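Local coordinates for DNA translocase coupling protein (Clostridium perfringens, PDB 6O1W) that probably binds ATP and DNA and, as a membrane-anchored coupling protein of the FtsK/SpoIIIE family, is thought to move plasmid DNA during conjugation, at residues F192-R202 with L226-D234; V278-I286 with F302-V311. One frame throughout, in Å; residues are numbered along the deposited sequence.

Overall arrangement
Both contacts belong to the P-loop ATPase part of this fragment of TcpA and build on its mixed sheet. Contact 1 packs helix 185-209 against strand 229-233; contact 2 packs the loop that follows the adjacent parallel strand, 272-278, against helix 305-312. Their centres lie 27 Å apart; the two do not meet, about 5 Å separating their nearest atoms, and contact 1 is complete earlier in the sequence. Both approach Lys142, which binds ATP in another structure of this protein (none is present here): its side chain is about 9 Å from that of Ile233 in contact 1 and about 5 Å from that of Gln279 in contact 2. A glucose molecule lies beside Tyr194 of contact 1.

Contact 1. Residues F192-R202 with L226-D234; sequences FKYLVDENAKR and LKRIIVVID. With BGC (beta-D-glucopyranose), chain E.
The carbonyl oxygen of Lys227 is gripped by two nitrogens of one guanidinium. Arg202 meets it end-on, NH1 to O at 2.9 Å and NH2 to the same O at 2.8 Å; the oxygen lies close to the guanidinium plane, although both bonds are bent. NH2 lies in the carbonyl plane, whereas NH1 stands above it. Along another edge NE of Arg202 gives a straighter bond, 160°, to OE2 of Glu198, one helical turn back; this salt bridge uses the anti lone pair of OE2. Extended from CG to NE, the arginine reaches from the helix to the residues leading into the strand, and NH1 also bonds Thr270 O. Its flat head is sandwiched: CB of Leu226 sits over the centre of one face, and CD1 of Ile229 over the opposite one, 3.5 Å from NH2.

Farther along, apolar side chains take over. The rotamer of Leu195, with CG anti to the carbonyl carbon, directs both methyls at the strand: CD1 meets CG2 of Val231 tip to tip at 3.7 Å, while CD2 touches CG2 of Ile229. The Phe192 ring presents its edge to CD1 of Ile233, with CZ 3.8 Å away. C4 of the bound glucose lies over one face of Tyr194, displaced toward the rim, and Tyr161 OH and Gln180 OE1 hydrogen-bond the sugar.

The helix, nearly antiparallel to strand 229-233, packs on the central, largely parallel sheet of the P-loop NTPase fold; helix 247-266 also touches Leu195. The charge of buried Arg202 is probably balanced by Glu198, and its N-H groups are met by the carbonyls of Lys227 and Thr270, so its polar head can sit between aliphatic neighbours; the in-plane bonds probably hold the guanidinium against rotation.

Contact 2. Residues V278-I286 with F302-V311; sequences VQRPDAKVI and FADSKASEIV
Pro281 makes a CH-pi contact with Phe302, placing CG over the ring face, 4.1 Å from the centroid and 29° off the normal. The two side chains approach from opposite directions, and CD of the proline comes within 3.6 Å of the ring's CZ. At the ring edge, in its plane, lies the backbone oxygen of Gln279, 3.7 Å from CE1, where the aromatic hydrogens carry slight positive charge. A flat ring suits this place: one face takes Pro281, and the side chain also touches the probable P-loop.

Aliphatic contacts make up most of the rest. The compact proline ring fits against the helix: CG meets CG2 of Val311 at 3.6 Å, and CB comes close to the backbone O of Ala307, whose small side chain lets the loop draw near. Ile310 uses both ends of its branched chain. CG2 packs on CB of Ile286 at 3.7 Å, whereas CD1 reaches the backbone of Pro281 and Ala283. CD1 of Ile286 crosses to CG2 of Val311.

Polar groups work within each segment. Asp282 makes an Asx turn, OD1 accepting from Lys284 N at 2.9 Å; its OD2 forms a salt bridge to Arg280 NH2 at 2.8 Å and a weak one to Lys284 NZ. The backbone O of Asp282 accepts from Val285 N and Ile286 N, so several bonds hold the turn. Asp304 is the N-cap of the helix, through a weak bond from Lys306 N.

The loop joins strand 272-278 to helix 288-293, and helix 305-312 lies alongside it. Strand 132-135 adjoins them, Leu133 touching Ile286 and Ala135 touching Val311, while Phe302 lies close to Gly136 of the predicted nucleotide-binding loop that follows this strand.

Contact 1. Residues F192-R202 with L226-D234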
loop_
_atom_site.group_PDB
_atom_site.type_symbol
_atom_site.label_atom_id
_atom_site.label_comp_id
_atom_site.label_asym_id
_atom_site.label_seq_id
_atom_site.Cartn_x
_atom_site.Cartn_y
_atom_site.Cartn_z
ATOM N N PHE A 192 -2.270 13.690 19.837
ATOM C CA PHE A 192 -2.912 14.331 18.683
ATOM C C PHE A 192 -3.238 15.815 18.908
ATOM O O PHE A 192 -3.226 16.580 17.944
ATOM C CB PHE A 192 -4.133 13.535 18.196
ATOM C CG PHE A 192 -3.670 12.345 17.390
ATOM C CD1 PHE A 192 -3.165 12.509 16.098
ATOM C CD2 PHE A 192 -3.699 11.065 17.932
ATOM C CE1 PHE A 192 -2.734 11.410 15.352
ATOM C CE2 PHE A 192 -3.234 9.959 17.191
ATOM C CZ PHE A 192 -2.740 10.141 15.914
ATOM N N LYS A 193 -3.508 16.209 20.155
ATOM C CA LYS A 193 -3.716 17.618 20.500
ATOM C C LYS A 193 -2.345 18.350 20.376
ATOM O O LYS A 193 -2.282 19.428 19.819
ATOM C CB LYS A 193 -4.323 17.748 21.911
ATOM C CG LYS A 193 -4.449 19.185 22.425
ATOM C CD LYS A 193 -5.348 20.019 21.544
ATOM C CE LYS A 193 -5.761 21.282 22.255
ATOM N NZ LYS A 193 -5.697 22.470 21.362
ATOM N N TYR A 194 -1.255 17.713 20.796
ATOM C CA TYR A 194 0.082 18.266 20.626
ATOM C C TYR A 194 0.436 18.456 19.122
ATOM O O TYR A 194 0.966 19.507 18.749
ATOM C CB TYR A 194 1.130 17.357 21.297
ATOM C CG TYR A 194 2.536 17.664 20.820
ATOM C CD1 TYR A 194 3.191 18.833 21.216
ATOM C CD2 TYR A 194 3.185 16.826 19.921
ATOM C CE1 TYR A 194 4.471 19.140 20.745
ATOM C CE2 TYR A 194 4.467 17.115 19.455
ATOM C CZ TYR A 194 5.092 18.288 19.842
ATOM O OH TYR A 194 6.329 18.598 19.337
ATOM N N LEU A 195 0.213 17.411 18.284
ATOM C CA LEU A 195 0.535 17.421 16.853
ATOM C C LEU A 195 -0.265 18.462 16.092
ATOM O O LEU A 195 0.283 19.117 15.212
ATOM C CB LEU A 195 0.316 16.034 16.238
ATOM C CG LEU A 195 1.224 14.886 16.668
ATOM C CD1 LEU A 195 0.656 13.554 16.165
ATOM C CD2 LEU A 195 2.668 15.093 16.172
ATOM N N VAL A 196 -1.545 18.641 16.448
ATOM C CA VAL A 196 -2.419 19.664 15.849
ATOM C C VAL A 196 -1.920 21.092 16.211
ATOM O O VAL A 196 -1.927 21.977 15.356
ATOM C CB VAL A 196 -3.901 19.379 16.217
ATOM C CG1 VAL A 196 -4.716 20.645 16.436
ATOM C CG2 VAL A 196 -4.535 18.521 15.155
ATOM N N ASP A 197 -1.482 21.291 17.460
ATOM C CA ASP A 197 -0.893 22.567 17.916
ATOM C C ASP A 197 0.477 22.774 17.241
ATOM O O ASP A 197 0.776 23.895 16.850
ATOM C CB ASP A 197 -0.710 22.563 19.446
ATOM C CG ASP A 197 -2.008 22.581 20.239
ATOM O OD1 ASP A 197 -3.095 22.707 19.613
ATOM O OD2 ASP A 197 -1.946 22.439 21.478
ATOM N N GLU A 198 1.311 21.706 17.123
ATOM C CA GLU A 198 2.625 21.818 16.480
ATOM C C GLU A 198 2.432 22.171 14.989
ATOM O O GLU A 198 3.185 22.975 14.452
ATOM C CB GLU A 198 3.476 20.536 16.654
ATOM C CG GLU A 198 4.817 20.566 15.920
ATOM C CD GLU A 198 5.871 21.546 16.421
ATOM O OE1 GLU A 198 5.807 21.921 17.612
ATOM O OE2 GLU A 198 6.774 21.923 15.634
ATOM N N ASN A 199 1.410 21.591 14.354
ATOM C CA ASN A 199 1.065 21.892 12.977
ATOM C C ASN A 199 0.659 23.378 12.856
ATOM O O ASN A 199 1.145 24.069 11.960
ATOM C CB ASN A 199 -0.077 20.995 12.482
ATOM C CG ASN A 199 -0.279 21.179 10.995
ATOM O OD1 ASN A 199 0.558 20.817 10.198
ATOM N ND2 ASN A 199 -1.341 21.797 10.589
ATOM N N ALA A 200 -0.192 23.863 13.775
ATOM C CA ALA A 200 -0.668 25.269 13.792
ATOM C C ALA A 200 0.508 26.240 13.955
ATOM O O ALA A 200 0.572 27.203 13.212
ATOM C CB ALA A 200 -1.741 25.489 14.882
ATOM N N LYS A 201 1.486 25.922 14.819
ATOM C CA LYS A 201 2.705 26.727 15.025
ATOM C C LYS A 201 3.591 26.785 13.759
ATOM O O LYS A 201 4.114 27.847 13.425
ATOM C CB LYS A 201 3.510 26.231 16.232
ATOM C CG LYS A 201 2.780 26.454 17.566
ATOM C CD LYS A 201 3.376 25.657 18.736
ATOM C CE LYS A 201 4.398 26.443 19.516
ATOM N NZ LYS A 201 5.098 25.599 20.515
ATOM N N ARG A 202 3.670 25.667 13.021
ATOM C CA ARG A 202 4.440 25.551 11.779
ATOM C C ARG A 202 3.787 26.324 10.654
ATOM O O ARG A 202 4.493 27.042 9.951
ATOM C CB ARG A 202 4.640 24.084 11.399
ATOM C CG ARG A 202 5.623 23.383 12.331
ATOM C CD ARG A 202 5.948 21.961 11.880
ATOM N NE ARG A 202 6.895 21.368 12.823
ATOM C CZ ARG A 202 7.706 20.355 12.561
ATOM N NH1 ARG A 202 7.686 19.765 11.369
ATOM N NH2 ARG A 202 8.524 19.904 13.493
ATOM N N LEU A 226 13.323 22.990 12.142
ATOM C CA LEU A 226 12.121 22.196 12.380
ATOM C C LEU A 226 12.402 20.847 11.724
ATOM O O LEU A 226 12.933 20.793 10.624
ATOM C CB LEU A 226 10.874 22.841 11.732
ATOM C CG LEU A 226 10.468 24.218 12.218
ATOM C CD1 LEU A 226 9.368 24.796 11.318
ATOM C CD2 LEU A 226 9.990 24.173 13.645
ATOM N N LYS A 227 12.101 19.781 12.412
ATOM C CA LYS A 227 12.344 18.444 11.893
ATOM C C LYS A 227 11.056 17.817 11.403
ATOM O O LYS A 227 9.984 18.069 11.975
ATOM C CB LYS A 227 12.933 17.569 13.003
ATOM C CG LYS A 227 14.305 18.028 13.530
ATOM C CD LYS A 227 14.929 16.938 14.403
ATOM C CE LYS A 227 16.252 17.339 15.007
ATOM N NZ LYS A 227 17.361 17.275 14.015
ATOM N N ARG A 228 11.168 16.941 10.380
ATOM C CA ARG A 228 10.037 16.135 9.915
ATOM C C ARG A 228 9.534 15.275 11.091
ATOM O O ARG A 228 10.345 14.709 11.821
ATOM C CB ARG A 228 10.463 15.207 8.753
ATOM C CG ARG A 228 9.299 14.348 8.224
ATOM C CD ARG A 228 9.585 13.623 6.909
ATOM N NE ARG A 228 10.112 14.548 5.909
ATOM C CZ ARG A 228 9.390 15.389 5.187
ATOM N NH1 ARG A 228 8.067 15.402 5.291
ATOM N NH2 ARG A 228 9.983 16.241 4.368
ATOM N N ILE A 229 8.218 15.216 11.281
ATOM C CA ILE A 229 7.583 14.362 12.275
ATOM C C ILE A 229 6.828 13.225 11.542
ATOM O O ILE A 229 5.981 13.504 10.695
ATOM C CB ILE A 229 6.622 15.150 13.214
ATOM C CG1 ILE A 229 7.403 16.173 14.086
ATOM C CG2 ILE A 229 5.836 14.170 14.097
ATOM C CD1 ILE A 229 6.524 17.284 14.748
ATOM N N ILE A 230 7.129 11.950 11.875
ATOM C CA ILE A 230 6.407 10.814 11.307
ATOM C C ILE A 230 5.532 10.182 12.387
ATOM O O ILE A 230 5.985 9.932 13.503
ATOM C CB ILE A 230 7.297 9.797 10.532
ATOM C CG1 ILE A 230 6.406 8.659 9.900
ATOM C CG2 ILE A 230 8.482 9.278 11.377
ATOM C CD1 ILE A 230 7.101 7.436 9.356
ATOM N N VAL A 231 4.260 9.996 12.070
ATOM C CA VAL A 231 3.273 9.432 12.988
ATOM C C VAL A 231 2.803 8.117 12.381
ATOM O O VAL A 231 2.202 8.114 11.311
ATOM C CB VAL A 231 2.091 10.402 13.231
ATOM C CG1 VAL A 231 1.158 9.870 14.318
ATOM C CG2 VAL A 231 2.578 11.812 13.558
ATOM N N VAL A 232 3.090 7.018 13.047
ATOM C CA VAL A 232 2.738 5.699 12.534
ATOM C C VAL A 232 1.576 5.191 13.341
ATOM O O VAL A 232 1.687 5.071 14.556
ATOM C CB VAL A 232 3.936 4.705 12.543
ATOM C CG1 VAL A 232 3.553 3.367 11.877
ATOM C CG2 VAL A 232 5.157 5.305 11.865
ATOM N N ILE A 233 0.460 4.930 12.677
ATOM C CA ILE A 233 -0.732 4.422 13.341
ATOM C C ILE A 233 -0.835 2.991 12.848
ATOM O O ILE A 233 -1.133 2.753 11.673
ATOM C CB ILE A 233 -1.968 5.312 12.984
ATOM C CG1 ILE A 233 -1.778 6.774 13.515
ATOM C CG2 ILE A 233 -3.279 4.675 13.449
ATOM C CD1 ILE A 233 -2.716 7.813 12.907
ATOM N N ASP A 234 -0.538 2.041 13.731
ATOM C CA ASP A 234 -0.569 0.612 13.406
ATOM C C ASP A 234 -1.945 0.156 12.949
ATOM O O ASP A 234 -2.036 -0.628 12.008
ATOM C CB ASP A 234 -0.109 -0.239 14.598
ATOM C CG ASP A 234 0.020 -1.717 14.243
ATOM O OD1 ASP A 234 1.005 -2.082 13.539
ATOM O OD2 ASP A 234 -0.871 -2.503 14.644
HETATM C C2 BGC E . 6.545 16.340 23.194
HETATM C C3 BGC E . 5.652 16.996 24.239
HETATM C C4 BGC E . 4.212 16.529 24.061
HETATM C C5 BGC E . 4.147 15.003 24.088
HETATM C C6 BGC E . 2.770 14.467 23.778
HETATM C C1 BGC E . 6.408 14.823 23.292
HETATM O O1 BGC E . 7.215 14.208 22.345
HETATM O O2 BGC E . 7.900 16.732 23.388
HETATM O O3 BGC E . 5.740 18.412 24.140
HETATM O O4 BGC E . 3.379 17.051 25.089
HETATM O O5 BGC E . 5.040 14.457 23.101
HETATM O O6 BGC E . 2.772 13.047 23.760
#

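Contact 2. Residues V278-I286 with F302-V311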
loop_
_atom_site.group_PDB
_atom_site.type_symbol
_atom_site.label_atom_id
_atom_site.label_comp_id
_atom_site.label_asym_id
_atom_site.label_seq_id
_atom_site.Cartn_x
_atom_site.Cartn_y
_atom_site.Cartn_z
ATOM N N VAL A 278 -4.385 -0.311 8.095
ATOM C CA VAL A 278 -5.778 -0.759 8.188
ATOM C C VAL A 278 -5.859 -2.253 7.849
ATOM O O VAL A 278 -5.476 -2.673 6.755
ATOM C CB VAL A 278 -6.808 0.082 7.378
ATOM C CG1 VAL A 278 -7.169 1.370 8.087
ATOM C CG2 VAL A 278 -6.311 0.398 5.988
ATOM N N GLN A 279 -6.363 -3.051 8.773
ATOM C CA GLN A 279 -6.490 -4.484 8.513
ATOM C C GLN A 279 -7.797 -4.870 7.767
ATOM O O GLN A 279 -7.796 -5.770 6.903
ATOM C CB GLN A 279 -6.379 -5.266 9.818
ATOM C CG GLN A 279 -6.175 -6.748 9.591
ATOM C CD GLN A 279 -6.461 -7.488 10.850
ATOM O OE1 GLN A 279 -7.554 -8.040 11.032
ATOM N NE2 GLN A 279 -5.491 -7.488 11.753
ATOM N N ARG A 280 -8.895 -4.222 8.149
ATOM C CA ARG A 280 -10.220 -4.521 7.649
ATOM C C ARG A 280 -10.863 -3.227 7.145
ATOM O O ARG A 280 -11.358 -2.440 7.956
ATOM C CB ARG A 280 -11.048 -5.149 8.804
ATOM C CG ARG A 280 -12.200 -6.042 8.356
ATOM C CD ARG A 280 -13.155 -6.391 9.500
ATOM N NE ARG A 280 -13.604 -5.204 10.227
ATOM C CZ ARG A 280 -14.610 -4.420 9.855
ATOM N NH1 ARG A 280 -15.333 -4.720 8.782
ATOM N NH2 ARG A 280 -14.922 -3.347 10.569
ATOM N N PRO A 281 -10.802 -2.947 5.819
ATOM C CA PRO A 281 -11.411 -1.713 5.298
ATOM C C PRO A 281 -12.913 -1.714 5.571
ATOM O O PRO A 281 -13.571 -2.733 5.423
ATOM C CB PRO A 281 -11.103 -1.768 3.799
ATOM C CG PRO A 281 -9.948 -2.730 3.694
ATOM C CD PRO A 281 -10.235 -3.750 4.723
ATOM N N ASP A 282 -13.402 -0.589 6.069
ATOM C CA ASP A 282 -14.774 -0.344 6.473
ATOM C C ASP A 282 -14.946 1.140 6.275
ATOM O O ASP A 282 -14.044 1.887 6.648
ATOM C CB ASP A 282 -14.901 -0.716 7.974
ATOM C CG ASP A 282 -16.275 -0.607 8.625
ATOM O OD1 ASP A 282 -16.980 0.405 8.378
ATOM O OD2 ASP A 282 -16.628 -1.505 9.415
ATOM N N ALA A 283 -16.082 1.587 5.692
ATOM C CA ALA A 283 -16.385 3.015 5.457
ATOM C C ALA A 283 -16.461 3.856 6.722
ATOM O O ALA A 283 -16.291 5.072 6.651
ATOM C CB ALA A 283 -17.661 3.171 4.656
ATOM N N LYS A 284 -16.683 3.225 7.884
ATOM C CA LYS A 284 -16.718 3.936 9.170
ATOM C C LYS A 284 -15.319 4.292 9.633
ATOM O O LYS A 284 -15.159 5.252 10.397
ATOM C CB LYS A 284 -17.393 3.081 10.249
ATOM C CG LYS A 284 -18.916 3.205 10.304
ATOM C CD LYS A 284 -19.615 1.845 10.518
ATOM C CE LYS A 284 -19.236 1.081 11.777
ATOM N NZ LYS A 284 -19.052 -0.374 11.508
ATOM N N VAL A 285 -14.306 3.513 9.181
ATOM C CA VAL A 285 -12.900 3.671 9.562
ATOM C C VAL A 285 -12.151 4.462 8.498
ATOM O O VAL A 285 -11.506 5.454 8.832
ATOM C CB VAL A 285 -12.260 2.294 9.922
ATOM C CG1 VAL A 285 -10.731 2.364 10.013
ATOM C CG2 VAL A 285 -12.859 1.744 11.225
ATOM N N ILE A 286 -12.241 4.036 7.227
ATOM C CA ILE A 286 -11.652 4.759 6.087
ATOM C C ILE A 286 -12.787 5.644 5.564
ATOM O O ILE A 286 -13.500 5.266 4.635
ATOM C CB ILE A 286 -11.101 3.817 4.986
ATOM C CG1 ILE A 286 -10.122 2.762 5.575
ATOM C CG2 ILE A 286 -10.483 4.647 3.820
ATOM C CD1 ILE A 286 -9.646 1.655 4.579
ATOM N N PHE A 302 -7.570 -8.420 -1.446
ATOM C CA PHE A 302 -8.853 -8.628 -0.761
ATOM C C PHE A 302 -9.779 -9.252 -1.826
ATOM O O PHE A 302 -9.990 -8.638 -2.874
ATOM C CB PHE A 302 -9.477 -7.299 -0.261
ATOM C CG PHE A 302 -8.760 -6.628 0.890
ATOM C CD1 PHE A 302 -8.907 -7.099 2.191
ATOM C CD2 PHE A 302 -7.935 -5.533 0.671
ATOM C CE1 PHE A 302 -8.263 -6.469 3.256
ATOM C CE2 PHE A 302 -7.297 -4.894 1.740
ATOM C CZ PHE A 302 -7.465 -5.365 3.023
ATOM N N ALA A 303 -10.307 -10.461 -1.573
ATOM C CA ALA A 303 -11.225 -11.138 -2.505
ATOM C C ALA A 303 -12.557 -10.393 -2.633
ATOM O O ALA A 303 -13.187 -10.464 -3.679
ATOM C CB ALA A 303 -11.457 -12.573 -2.075
ATOM N N ASP A 304 -12.944 -9.628 -1.600
ATOM C CA ASP A 304 -14.174 -8.836 -1.576
ATOM C C ASP A 304 -14.004 -7.488 -2.307
ATOM O O ASP A 304 -13.127 -6.688 -1.962
ATOM C CB ASP A 304 -14.638 -8.629 -0.117
ATOM C CG ASP A 304 -15.991 -7.946 0.073
ATOM O OD1 ASP A 304 -16.702 -7.725 -0.942
ATOM O OD2 ASP A 304 -16.341 -7.631 1.237
ATOM N N SER A 305 -14.889 -7.236 -3.285
ATOM C CA SER A 305 -14.959 -6.029 -4.118
ATOM C C SER A 305 -15.148 -4.742 -3.324
ATOM O O SER A 305 -14.549 -3.731 -3.678
ATOM C CB SER A 305 -16.076 -6.156 -5.155
ATOM O OG SER A 305 -15.570 -6.641 -6.386
ATOM N N LYS A 306 -16.004 -4.768 -2.287
ATOM C CA LYS A 306 -16.312 -3.619 -1.420
ATOM C C LYS A 306 -15.062 -3.117 -0.652
ATOM O O LYS A 306 -14.835 -1.909 -0.588
ATOM C CB LYS A 306 -17.462 -3.970 -0.455
ATOM C CG LYS A 306 -17.918 -2.815 0.442
ATOM C CD LYS A 306 -19.242 -2.209 0.009
ATOM C CE LYS A 306 -19.528 -0.897 0.704
ATOM N NZ LYS A 306 -19.911 -1.078 2.133
ATOM N N ALA A 307 -14.260 -4.052 -0.107
ATOM C CA ALA A 307 -13.019 -3.805 0.639
ATOM C C ALA A 307 -11.994 -3.058 -0.237
ATOM O O ALA A 307 -11.341 -2.115 0.242
ATOM C CB ALA A 307 -12.440 -5.131 1.130
ATOM N N SER A 308 -11.863 -3.484 -1.523
ATOM C CA SER A 308 -10.981 -2.840 -2.504
ATOM C C SER A 308 -11.495 -1.419 -2.829
ATOM O O SER A 308 -10.671 -0.515 -2.960
ATOM C CB SER A 308 -10.919 -3.657 -3.795
ATOM O OG SER A 308 -10.132 -2.998 -4.777
ATOM N N GLU A 309 -12.842 -1.242 -3.025
ATOM C CA GLU A 309 -13.457 0.070 -3.321
ATOM C C GLU A 309 -13.286 1.065 -2.181
ATOM O O GLU A 309 -13.079 2.249 -2.431
ATOM C CB GLU A 309 -14.944 -0.058 -3.671
ATOM C CG GLU A 309 -15.180 -0.433 -5.122
ATOM C CD GLU A 309 -16.631 -0.553 -5.550
ATOM O OE1 GLU A 309 -17.526 -0.562 -4.671
ATOM O OE2 GLU A 309 -16.873 -0.642 -6.775
ATOM N N ILE A 310 -13.361 0.593 -0.928
ATOM C CA ILE A 310 -13.160 1.476 0.229
ATOM C C ILE A 310 -11.721 2.056 0.198
ATOM O O ILE A 310 -11.548 3.260 0.389
ATOM C CB ILE A 310 -13.482 0.747 1.561
ATOM C CG1 ILE A 310 -15.001 0.481 1.687
ATOM C CG2 ILE A 310 -12.975 1.566 2.761
ATOM C CD1 ILE A 310 -15.396 -0.770 2.501
ATOM N N VAL A 311 -10.708 1.211 -0.105
ATOM C CA VAL A 311 -9.300 1.629 -0.124
ATOM C C VAL A 311 -8.927 2.439 -1.372
ATOM O O VAL A 311 -8.356 3.521 -1.251
ATOM C CB VAL A 311 -8.347 0.419 0.055
ATOM C CG1 VAL A 311 -6.873 0.830 -0.027
ATOM C CG2 VAL A 311 -8.626 -0.312 1.362
#